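Local atomic coordinates of N-ACETYLMURAMOYL-L-ALANINE AMIDASE CwlV (Paenibacillus polymyxa, PDB entry 1JWQ), a protein that probably hydrolyses, through this zinc-binding catalytic domain, the amide bond that joins N-acetylmuramic acid to the L-alanine of the peptide in bacterial cell-wall peptidoglycan. Residues V75-H80 with D170-Y175; T92-Q97 with A103-M108; G144-A149 with A153-E158. All blocks are in the same frame, centred on the assembly; numbering follows the deposited sequence.

How the interactions relate
Past strands 2-8 and 47-51, the chain comes to strand 75-82, where interaction 1 begins; it closes only some 90 residues later, when helix 158-176 comes back over that strand. Two short-range contacts fall within this long loop, one after the other, and nothing crosses. Interaction 2 folds helix 102-116 onto strand 92-96, and interaction 3 folds helix 149-155 back against the end of strand 138-145. All three strands share one mixed sheet. Interactions 1 and 2 meet at Phe104, which packs on Val77 and Tyr175. Interactions 2 and 3 are joined by a probable hydrogen bond between Glu93 and Tyr145, while 1 and 3 do not touch.

Interaction 1: V75-H80 with D170-Y175; sequences VFVSIH and DGITEY. With ZN (zinc ion), chain B.
Ile172, on helix 158-176, drops its branched side chain onto Val75 and Val77 of the central strand 75-82. Its CB points to the strand, and from there the side chain divides. One branch, CG2, lies 4.2 Å from CG2 of Val75. The other sets off anti to the carbonyl carbon (chi1 -67°) and runs along toward Val77, with Ile172 CG1 4.1 Å from Val77 CG2. The chain then ends at Ile172 CD1, 4.0 Å from that same Val77 CG2, so the two side chains meet tip to tip. One turn on, Tyr175 slides past Val75 in the opposite direction, its CD2 3.8 Å from Val75 CG1, which approaches the ring obliquely. Phe104 of helix 102-116 packs against both valines and Tyr175.

Within 75-80 and 170-175 the strand and helix axes run nearly antiparallel, at 166°, and approach to 10.5 Å. At its far end the strand carries a quite different load: His80 ND1 binds the zinc ion at 2.2 Å, alongside two waters, and His10 and Glu26 complete the site. In the plane of the imidazole, His80 NE2 makes a weak bond of 2.9 Å to Ser78 OG, which also hydrogen-bonds Asp7, a link that may help set the turn of the ring.

Between helix and strand, by contrast, no hydrogen bond passes. Between these two segments the contact is apolar packing of aliphatic groups and the Tyr175 ring, which depends on fit and not on directed bonds.

Interaction 2: T92-Q97 with A103-M108; sequences TETYYQ and AFANVM
In the beta-alpha-beta unit made of strand 92-96, helix 102-116 and strand 120-125, the first strand meets the helix where Ala105 settles between Thr94 and Tyr96. These two residues are alternate positions on one side of the strand, and the methyl of Ala105 touches both. On one side Ala105 CB comes 4.1 Å from Thr94 CG2; on the other it lies 4.2 Å from Tyr96 CB. Thr94 CG2 is also 4.1 Å from the backbone oxygen Ala105 O, so the threonine methyl lies against the helix backbone as well as against the alanine. The backbones run close here, with the CA atoms of Tyr96 and Ala105 6.4 Å apart.

The torsions sort out what each side chain offers. In Thr94, chi1 of -65° sets OG1 anti to the carbonyl carbon and so puts CG2 anti to the backbone N, where it meets Ala105; OG1 shares a hydrogen bond with ND1 of His109 further along the helix. Tyr96 gives only its CB: at chi1 73° its CG sits between the backbone N and the carbonyl carbon, and the ring leads away from the helix.

On the opposite side of the strand Tyr95 and Glu93 form a polar pair. Tyr95 OH donates to Glu93 OE1 at 2.5 Å, arriving 41° out of the carboxylate plane. Glu93 OE2 is held in turn by a salt bridge with Arg121 and a hydrogen bond with Tyr145, so both carboxylate oxygens are occupied.

Ala105 also rests on Ile123 and Val139 of the two flanking strands. Strand, covering helix and parallel neighbouring strand make the beta-alpha-beta crossover of an open alpha-beta-alpha fold, here on one layer of the amidase domain.

Interaction 3: G144-A149 with A153-E158; sequences GYLSNA and ATLFDE
Phe156 receives Leu146 at its ring edge, near the ring plane, and not over a face: Leu146 CD2 lies 3.8 Å from Phe156 CE1, the two side chains crossing at about a right angle. Asn24 and Phe29 also touch Phe156. The other flat group, the Tyr145 ring, has Ser147 OG in plane at its edge; the CB of Tyr145 points away from 153-158. The methyl Leu146 CD2 serves twice, for it also lies 3.8 Å from Leu155 CD2.

Leu155 reaches the strand end itself. Its CD2 is 3.7 Å from Gly144 N, and because Gly144 has no side chain, Leu155 CD1 can approach Gly144 CA to 3.9 Å.

Beside this apolar patch one backbone bond links the segments: Ala153 N donates to Ala149 O at 3.3 Å, nearly straight at 165°, closing the first turn of helix 149-155. Asn148 is the N-cap of this helix, its OD1 taking the N-H of Glu151.

Leu146 lies about 8 Å from the zinc ion, side chain to metal. Here a strand leaves the sheet through a type I beta turn, Tyr145 to Asn148, into an N-capped short helix that folds back on the strand end, with Leu146 of the turn beside the zinc ligand Glu26.

Interaction 1: V75-H80 with D170-Y175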
loop_
_atom_site.group_PDB
_atom_site.type_symbol
_atom_site.label_atom_id
_atom_site.label_comp_id
_atom_site.label_asym_id
_atom_site.label_seq_id
_atom_site.Cartn_x
_atom_site.Cartn_y
_atom_site.Cartn_z
ATOM N N VAL A 75 0.641 12.741 3.207
ATOM C CA VAL A 75 1.291 11.552 2.669
ATOM C C VAL A 75 0.292 10.757 1.848
ATOM O O VAL A 75 -0.921 10.872 2.031
ATOM C CB VAL A 75 1.853 10.619 3.767
ATOM C CG1 VAL A 75 2.948 11.332 4.541
ATOM C CG2 VAL A 75 0.736 10.157 4.693
ATOM N N PHE A 76 0.820 9.946 0.940
ATOM C CA PHE A 76 0.007 9.111 0.075
ATOM C C PHE A 76 0.634 7.723 0.066
ATOM O O PHE A 76 1.837 7.581 -0.127
ATOM C CB PHE A 76 -0.015 9.709 -1.334
ATOM C CG PHE A 76 -0.779 8.896 -2.343
ATOM C CD1 PHE A 76 -0.144 7.900 -3.076
ATOM C CD2 PHE A 76 -2.127 9.156 -2.588
ATOM C CE1 PHE A 76 -0.835 7.173 -4.046
ATOM C CE2 PHE A 76 -2.831 8.437 -3.554
ATOM C CZ PHE A 76 -2.181 7.443 -4.286
ATOM N N VAL A 77 -0.180 6.707 0.305
ATOM C CA VAL A 77 0.312 5.338 0.307
ATOM C C VAL A 77 -0.590 4.486 -0.564
ATOM O O VAL A 77 -1.792 4.384 -0.314
ATOM C CB VAL A 77 0.320 4.726 1.725
ATOM C CG1 VAL A 77 0.829 3.287 1.668
ATOM C CG2 VAL A 77 1.202 5.557 2.654
ATOM N N SER A 78 -0.010 3.888 -1.596
ATOM C CA SER A 78 -0.768 3.019 -2.482
ATOM C C SER A 78 -0.384 1.593 -2.110
ATOM O O SER A 78 0.799 1.269 -2.012
ATOM C CB SER A 78 -0.427 3.309 -3.943
ATOM O OG SER A 78 -1.299 2.595 -4.801
ATOM N N ILE A 79 -1.389 0.754 -1.875
ATOM C CA ILE A 79 -1.161 -0.627 -1.480
ATOM C C ILE A 79 -1.455 -1.586 -2.626
ATOM O O ILE A 79 -2.524 -1.547 -3.233
ATOM C CB ILE A 79 -2.023 -0.996 -0.257
ATOM C CG1 ILE A 79 -1.680 -0.069 0.915
ATOM C CG2 ILE A 79 -1.771 -2.444 0.132
ATOM C CD1 ILE A 79 -2.521 -0.319 2.168
ATOM N N HIS A 80 -0.480 -2.439 -2.909
ATOM C CA HIS A 80 -0.570 -3.399 -3.998
ATOM C C HIS A 80 0.007 -4.757 -3.615
ATOM O O HIS A 80 0.602 -4.922 -2.552
ATOM C CB HIS A 80 0.212 -2.871 -5.207
ATOM C CG HIS A 80 -0.427 -1.699 -5.881
ATOM N ND1 HIS A 80 -1.110 -1.810 -7.071
ATOM C CD2 HIS A 80 -0.482 -0.391 -5.535
ATOM C CE1 HIS A 80 -1.558 -0.622 -7.434
ATOM N NE2 HIS A 80 -1.191 0.258 -6.518
ATOM N N ASP A 170 2.197 2.199 11.365
ATOM C CA ASP A 170 3.342 2.725 12.105
ATOM C C ASP A 170 4.224 3.581 11.193
ATOM O O ASP A 170 4.694 4.644 11.592
ATOM C CB ASP A 170 4.170 1.584 12.702
ATOM C CG ASP A 170 3.481 0.910 13.875
ATOM O OD1 ASP A 170 3.968 -0.150 14.319
ATOM O OD2 ASP A 170 2.457 1.438 14.356
ATOM N N GLY A 171 4.444 3.115 9.969
ATOM C CA GLY A 171 5.257 3.874 9.035
ATOM C C GLY A 171 4.711 5.280 8.857
ATOM O O GLY A 171 5.461 6.256 8.827
ATOM N N ILE A 172 3.392 5.387 8.747
ATOM C CA ILE A 172 2.734 6.677 8.569
ATOM C C ILE A 172 2.786 7.503 9.848
ATOM O O ILE A 172 3.118 8.690 9.826
ATOM C CB ILE A 172 1.261 6.479 8.159
ATOM C CG1 ILE A 172 1.207 5.868 6.756
ATOM C CG2 ILE A 172 0.512 7.806 8.218
ATOM C CD1 ILE A 172 -0.139 5.268 6.391
ATOM N N THR A 173 2.457 6.861 10.960
ATOM C CA THR A 173 2.459 7.524 12.256
ATOM C C THR A 173 3.846 8.039 12.619
ATOM O O THR A 173 3.995 9.173 13.073
ATOM C CB THR A 173 1.982 6.563 13.350
ATOM O OG1 THR A 173 0.665 6.104 13.027
ATOM C CG2 THR A 173 1.954 7.263 14.704
ATOM N N GLU A 174 4.857 7.203 12.419
ATOM C CA GLU A 174 6.225 7.590 12.735
ATOM C C GLU A 174 6.701 8.725 11.842
ATOM O O GLU A 174 7.288 9.687 12.324
ATOM C CB GLU A 174 7.171 6.395 12.584
ATOM C CG GLU A 174 6.964 5.286 13.603
ATOM C CD GLU A 174 7.493 5.633 14.983
ATOM O OE1 GLU A 174 8.177 6.672 15.126
ATOM O OE2 GLU A 174 7.237 4.853 15.923
ATOM N N TYR A 175 6.447 8.617 10.541
ATOM C CA TYR A 175 6.880 9.655 9.613
ATOM C C TYR A 175 6.220 10.997 9.898
ATOM O O TYR A 175 6.877 12.039 9.866
ATOM C CB TYR A 175 6.581 9.266 8.163
ATOM C CG TYR A 175 7.089 10.299 7.178
ATOM C CD1 TYR A 175 8.457 10.461 6.959
ATOM C CD2 TYR A 175 6.208 11.148 6.507
ATOM C CE1 TYR A 175 8.940 11.448 6.095
ATOM C CE2 TYR A 175 6.679 12.140 5.641
ATOM C CZ TYR A 175 8.046 12.281 5.442
ATOM O OH TYR A 175 8.518 13.254 4.591
HETATM ZN ZN ZN B . -1.126 -3.556 -8.369
HETATM O O HOH W 1 0.679 -4.466 -8.382
HETATM O O HOH W 2 -0.157 -2.397 -10.042
#

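Interaction 2: T92-Q97 with A103-M108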
loop_
_atom_site.group_PDB
_atom_site.type_symbol
_atom_site.label_atom_id
_atom_site.label_comp_id
_atom_site.label_asym_id
_atom_site.label_seq_id
_atom_site.Cartn_x
_atom_site.Cartn_y
_atom_site.Cartn_z
ATOM N N THR A 92 8.832 -8.476 -0.295
ATOM C CA THR A 92 8.178 -7.195 -0.076
ATOM C C THR A 92 9.030 -6.056 -0.638
ATOM O O THR A 92 10.242 -6.004 -0.409
ATOM C CB THR A 92 7.975 -6.970 1.432
ATOM O OG1 THR A 92 7.164 -8.029 1.956
ATOM C CG2 THR A 92 7.315 -5.639 1.689
ATOM N N GLU A 93 8.383 -5.139 -1.358
ATOM C CA GLU A 93 9.067 -3.999 -1.956
ATOM C C GLU A 93 8.319 -2.689 -1.676
ATOM O O GLU A 93 7.079 -2.669 -1.612
ATOM C CB GLU A 93 9.183 -4.197 -3.474
ATOM C CG GLU A 93 9.344 -5.656 -3.900
ATOM C CD GLU A 93 9.264 -5.859 -5.409
ATOM O OE1 GLU A 93 8.599 -5.050 -6.100
ATOM O OE2 GLU A 93 9.856 -6.843 -5.918
ATOM N N THR A 94 9.085 -1.608 -1.525
ATOM C CA THR A 94 8.538 -0.280 -1.273
ATOM C C THR A 94 9.084 0.604 -2.377
ATOM O O THR A 94 10.289 0.629 -2.597
ATOM C CB THR A 94 9.001 0.280 0.067
ATOM O OG1 THR A 94 8.470 -0.525 1.129
ATOM C CG2 THR A 94 8.510 1.722 0.218
ATOM N N TYR A 95 8.198 1.301 -3.081
ATOM C CA TYR A 95 8.596 2.173 -4.183
ATOM C C TYR A 95 8.360 3.658 -3.937
ATOM O O TYR A 95 7.401 4.048 -3.273
ATOM C CB TYR A 95 7.828 1.810 -5.451
ATOM C CG TYR A 95 8.171 0.471 -6.033
ATOM C CD1 TYR A 95 7.498 -0.684 -5.637
ATOM C CD2 TYR A 95 9.167 0.360 -6.999
ATOM C CE1 TYR A 95 7.810 -1.920 -6.199
ATOM C CE2 TYR A 95 9.486 -0.861 -7.564
ATOM C CZ TYR A 95 8.805 -1.996 -7.164
ATOM O OH TYR A 95 9.108 -3.203 -7.747
ATOM N N TYR A 96 9.239 4.478 -4.505
ATOM C CA TYR A 96 9.127 5.930 -4.435
ATOM C C TYR A 96 9.458 6.354 -5.867
ATOM O O TYR A 96 10.042 5.568 -6.619
ATOM C CB TYR A 96 10.165 6.534 -3.480
ATOM C CG TYR A 96 11.568 6.519 -4.043
ATOM C CD1 TYR A 96 12.357 5.371 -3.974
ATOM C CD2 TYR A 96 12.078 7.628 -4.720
ATOM C CE1 TYR A 96 13.620 5.329 -4.570
ATOM C CE2 TYR A 96 13.331 7.595 -5.318
ATOM C CZ TYR A 96 14.094 6.441 -5.239
ATOM O OH TYR A 96 15.325 6.404 -5.843
ATOM N N GLN A 97 9.090 7.571 -6.253
ATOM C CA GLN A 97 9.400 8.051 -7.602
ATOM C C GLN A 97 10.078 9.409 -7.540
ATOM O O GLN A 97 10.875 9.751 -8.412
ATOM C CB GLN A 97 8.131 8.148 -8.461
ATOM C CG GLN A 97 8.375 8.308 -9.973
ATOM C CD GLN A 97 8.684 9.737 -10.411
ATOM O OE1 GLN A 97 8.126 10.702 -9.883
ATOM N NE2 GLN A 97 9.557 9.873 -11.406
ATOM N N ALA A 103 12.437 9.976 2.069
ATOM C CA ALA A 103 12.465 9.933 3.530
ATOM C C ALA A 103 11.301 9.100 4.035
ATOM O O ALA A 103 11.459 8.253 4.911
ATOM C CB ALA A 103 12.385 11.343 4.103
ATOM N N PHE A 104 10.128 9.347 3.469
ATOM C CA PHE A 104 8.933 8.616 3.854
ATOM C C PHE A 104 9.091 7.138 3.486
ATOM O O PHE A 104 8.743 6.262 4.270
ATOM C CB PHE A 104 7.714 9.237 3.163
ATOM C CG PHE A 104 6.413 8.535 3.453
ATOM C CD1 PHE A 104 6.156 7.983 4.707
ATOM C CD2 PHE A 104 5.429 8.463 2.477
ATOM C CE1 PHE A 104 4.927 7.366 4.977
ATOM C CE2 PHE A 104 4.201 7.854 2.733
ATOM C CZ PHE A 104 3.950 7.303 3.989
ATOM N N ALA A 105 9.618 6.853 2.300
ATOM C CA ALA A 105 9.808 5.458 1.903
ATOM C C ALA A 105 10.722 4.753 2.909
ATOM O O ALA A 105 10.470 3.613 3.298
ATOM C CB ALA A 105 10.409 5.378 0.500
ATOM N N ASN A 106 11.781 5.437 3.333
ATOM C CA ASN A 106 12.712 4.860 4.301
ATOM C C ASN A 106 12.014 4.547 5.623
ATOM O O ASN A 106 12.155 3.451 6.161
ATOM C CB ASN A 106 13.889 5.808 4.561
ATOM C CG ASN A 106 14.822 5.927 3.368
ATOM O OD1 ASN A 106 15.165 4.931 2.733
ATOM N ND2 ASN A 106 15.255 7.148 3.069
ATOM N N VAL A 107 11.265 5.510 6.152
ATOM C CA VAL A 107 10.564 5.288 7.413
ATOM C C VAL A 107 9.512 4.199 7.228
ATOM O O VAL A 107 9.431 3.262 8.021
ATOM C CB VAL A 107 9.896 6.588 7.927
ATOM C CG1 VAL A 107 9.083 6.310 9.194
ATOM C CG2 VAL A 107 10.971 7.634 8.216
ATOM N N MET A 108 8.712 4.310 6.172
ATOM C CA MET A 108 7.681 3.308 5.918
ATOM C C MET A 108 8.272 1.900 5.857
ATOM O O MET A 108 7.800 0.988 6.534
ATOM C CB MET A 108 6.951 3.611 4.605
ATOM C CG MET A 108 5.972 2.527 4.178
ATOM S SD MET A 108 4.679 2.217 5.408
ATOM C CE MET A 108 3.554 3.544 5.010
#

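Interaction 3: G144-A149 with A153-E158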
loop_
_atom_site.group_PDB
_atom_site.type_symbol
_atom_site.label_atom_id
_atom_site.label_comp_id
_atom_site.label_asym_id
_atom_site.label_seq_id
_atom_site.Cartn_x
_atom_site.Cartn_y
_atom_site.Cartn_z
ATOM N N GLY A 144 3.594 -8.426 -1.315
ATOM C CA GLY A 144 4.140 -9.746 -1.571
ATOM C C GLY A 144 3.701 -10.208 -2.944
ATOM O O GLY A 144 2.956 -9.498 -3.622
ATOM N N TYR A 145 4.146 -11.392 -3.354
ATOM C CA TYR A 145 3.800 -11.928 -4.673
ATOM C C TYR A 145 2.643 -12.910 -4.659
ATOM O O TYR A 145 2.685 -13.924 -3.967
ATOM C CB TYR A 145 5.028 -12.601 -5.300
ATOM C CG TYR A 145 6.032 -11.615 -5.833
ATOM C CD1 TYR A 145 6.148 -11.383 -7.202
ATOM C CD2 TYR A 145 6.834 -10.874 -4.963
ATOM C CE1 TYR A 145 7.042 -10.433 -7.698
ATOM C CE2 TYR A 145 7.724 -9.921 -5.444
ATOM C CZ TYR A 145 7.824 -9.706 -6.809
ATOM O OH TYR A 145 8.707 -8.762 -7.277
ATOM N N LEU A 146 1.614 -12.601 -5.442
ATOM C CA LEU A 146 0.439 -13.453 -5.544
ATOM C C LEU A 146 0.704 -14.594 -6.518
ATOM O O LEU A 146 -0.108 -15.507 -6.649
ATOM C CB LEU A 146 -0.760 -12.641 -6.036
ATOM C CG LEU A 146 -1.188 -11.505 -5.104
ATOM C CD1 LEU A 146 -2.393 -10.781 -5.692
ATOM C CD2 LEU A 146 -1.529 -12.080 -3.735
ATOM N N SER A 147 1.841 -14.520 -7.202
ATOM C CA SER A 147 2.236 -15.533 -8.178
ATOM C C SER A 147 2.961 -16.709 -7.527
ATOM O O SER A 147 3.270 -17.704 -8.186
ATOM C CB SER A 147 3.121 -14.895 -9.255
ATOM O OG SER A 147 4.032 -13.976 -8.683
ATOM N N ASN A 148 3.243 -16.582 -6.234
ATOM C CA ASN A 148 3.904 -17.634 -5.472
ATOM C C ASN A 148 2.822 -18.274 -4.606
ATOM O O ASN A 148 2.128 -17.586 -3.865
ATOM C CB ASN A 148 5.020 -17.044 -4.602
ATOM C CG ASN A 148 5.641 -18.063 -3.666
ATOM O OD1 ASN A 148 5.095 -18.361 -2.604
ATOM N ND2 ASN A 148 6.787 -18.610 -4.060
ATOM N N ALA A 149 2.673 -19.589 -4.716
ATOM C CA ALA A 149 1.648 -20.310 -3.967
ATOM C C ALA A 149 1.631 -20.037 -2.468
ATOM O O ALA A 149 0.591 -19.685 -1.907
ATOM C CB ALA A 149 1.781 -21.809 -4.217
ATOM N N ALA A 153 -1.081 -17.389 -0.301
ATOM C CA ALA A 153 -1.851 -17.854 0.850
ATOM C C ALA A 153 -1.587 -16.944 2.045
ATOM O O ALA A 153 -2.509 -16.556 2.767
ATOM C CB ALA A 153 -1.465 -19.292 1.194
ATOM N N THR A 154 -0.322 -16.600 2.243
ATOM C CA THR A 154 0.075 -15.734 3.342
ATOM C C THR A 154 -0.560 -14.350 3.235
ATOM O O THR A 154 -1.065 -13.821 4.222
ATOM C CB THR A 154 1.606 -15.582 3.390
ATOM O OG1 THR A 154 2.200 -16.853 3.688
ATOM C CG2 THR A 154 2.014 -14.575 4.451
ATOM N N LEU A 155 -0.537 -13.761 2.042
ATOM C CA LEU A 155 -1.117 -12.434 1.870
ATOM C C LEU A 155 -2.611 -12.416 2.170
ATOM O O LEU A 155 -3.151 -11.387 2.577
ATOM C CB LEU A 155 -0.856 -11.900 0.454
ATOM C CG LEU A 155 0.275 -10.861 0.376
ATOM C CD1 LEU A 155 1.596 -11.508 0.772
ATOM C CD2 LEU A 155 0.360 -10.287 -1.030
ATOM N N PHE A 156 -3.282 -13.547 1.975
ATOM C CA PHE A 156 -4.707 -13.601 2.264
ATOM C C PHE A 156 -5.005 -14.193 3.631
ATOM O O PHE A 156 -6.140 -14.571 3.921
ATOM C CB PHE A 156 -5.461 -14.352 1.167
ATOM C CG PHE A 156 -5.709 -13.518 -0.055
ATOM C CD1 PHE A 156 -4.715 -13.344 -1.010
ATOM C CD2 PHE A 156 -6.914 -12.846 -0.214
ATOM C CE1 PHE A 156 -4.917 -12.506 -2.107
ATOM C CE2 PHE A 156 -7.127 -12.005 -1.306
ATOM C CZ PHE A 156 -6.126 -11.835 -2.252
ATOM N N ASP A 157 -3.979 -14.260 4.470
ATOM C CA ASP A 157 -4.131 -14.760 5.829
ATOM C C ASP A 157 -4.482 -13.555 6.700
ATOM O O ASP A 157 -3.787 -12.538 6.675
ATOM C CB ASP A 157 -2.830 -15.406 6.314
ATOM C CG ASP A 157 -2.902 -15.848 7.768
ATOM O OD1 ASP A 157 -2.725 -14.997 8.669
ATOM O OD2 ASP A 157 -3.144 -17.047 8.011
ATOM N N GLU A 158 -5.564 -13.670 7.461
ATOM C CA GLU A 158 -6.012 -12.579 8.319
ATOM C C GLU A 158 -4.982 -12.036 9.291
ATOM O O GLU A 158 -4.838 -10.821 9.423
ATOM C CB GLU A 158 -7.270 -12.995 9.086
ATOM C CG GLU A 158 -8.539 -12.594 8.371
ATOM C CD GLU A 158 -8.582 -11.101 8.102
ATOM O OE1 GLU A 158 -9.263 -10.370 8.855
ATOM O OE2 GLU A 158 -7.919 -10.661 7.140
#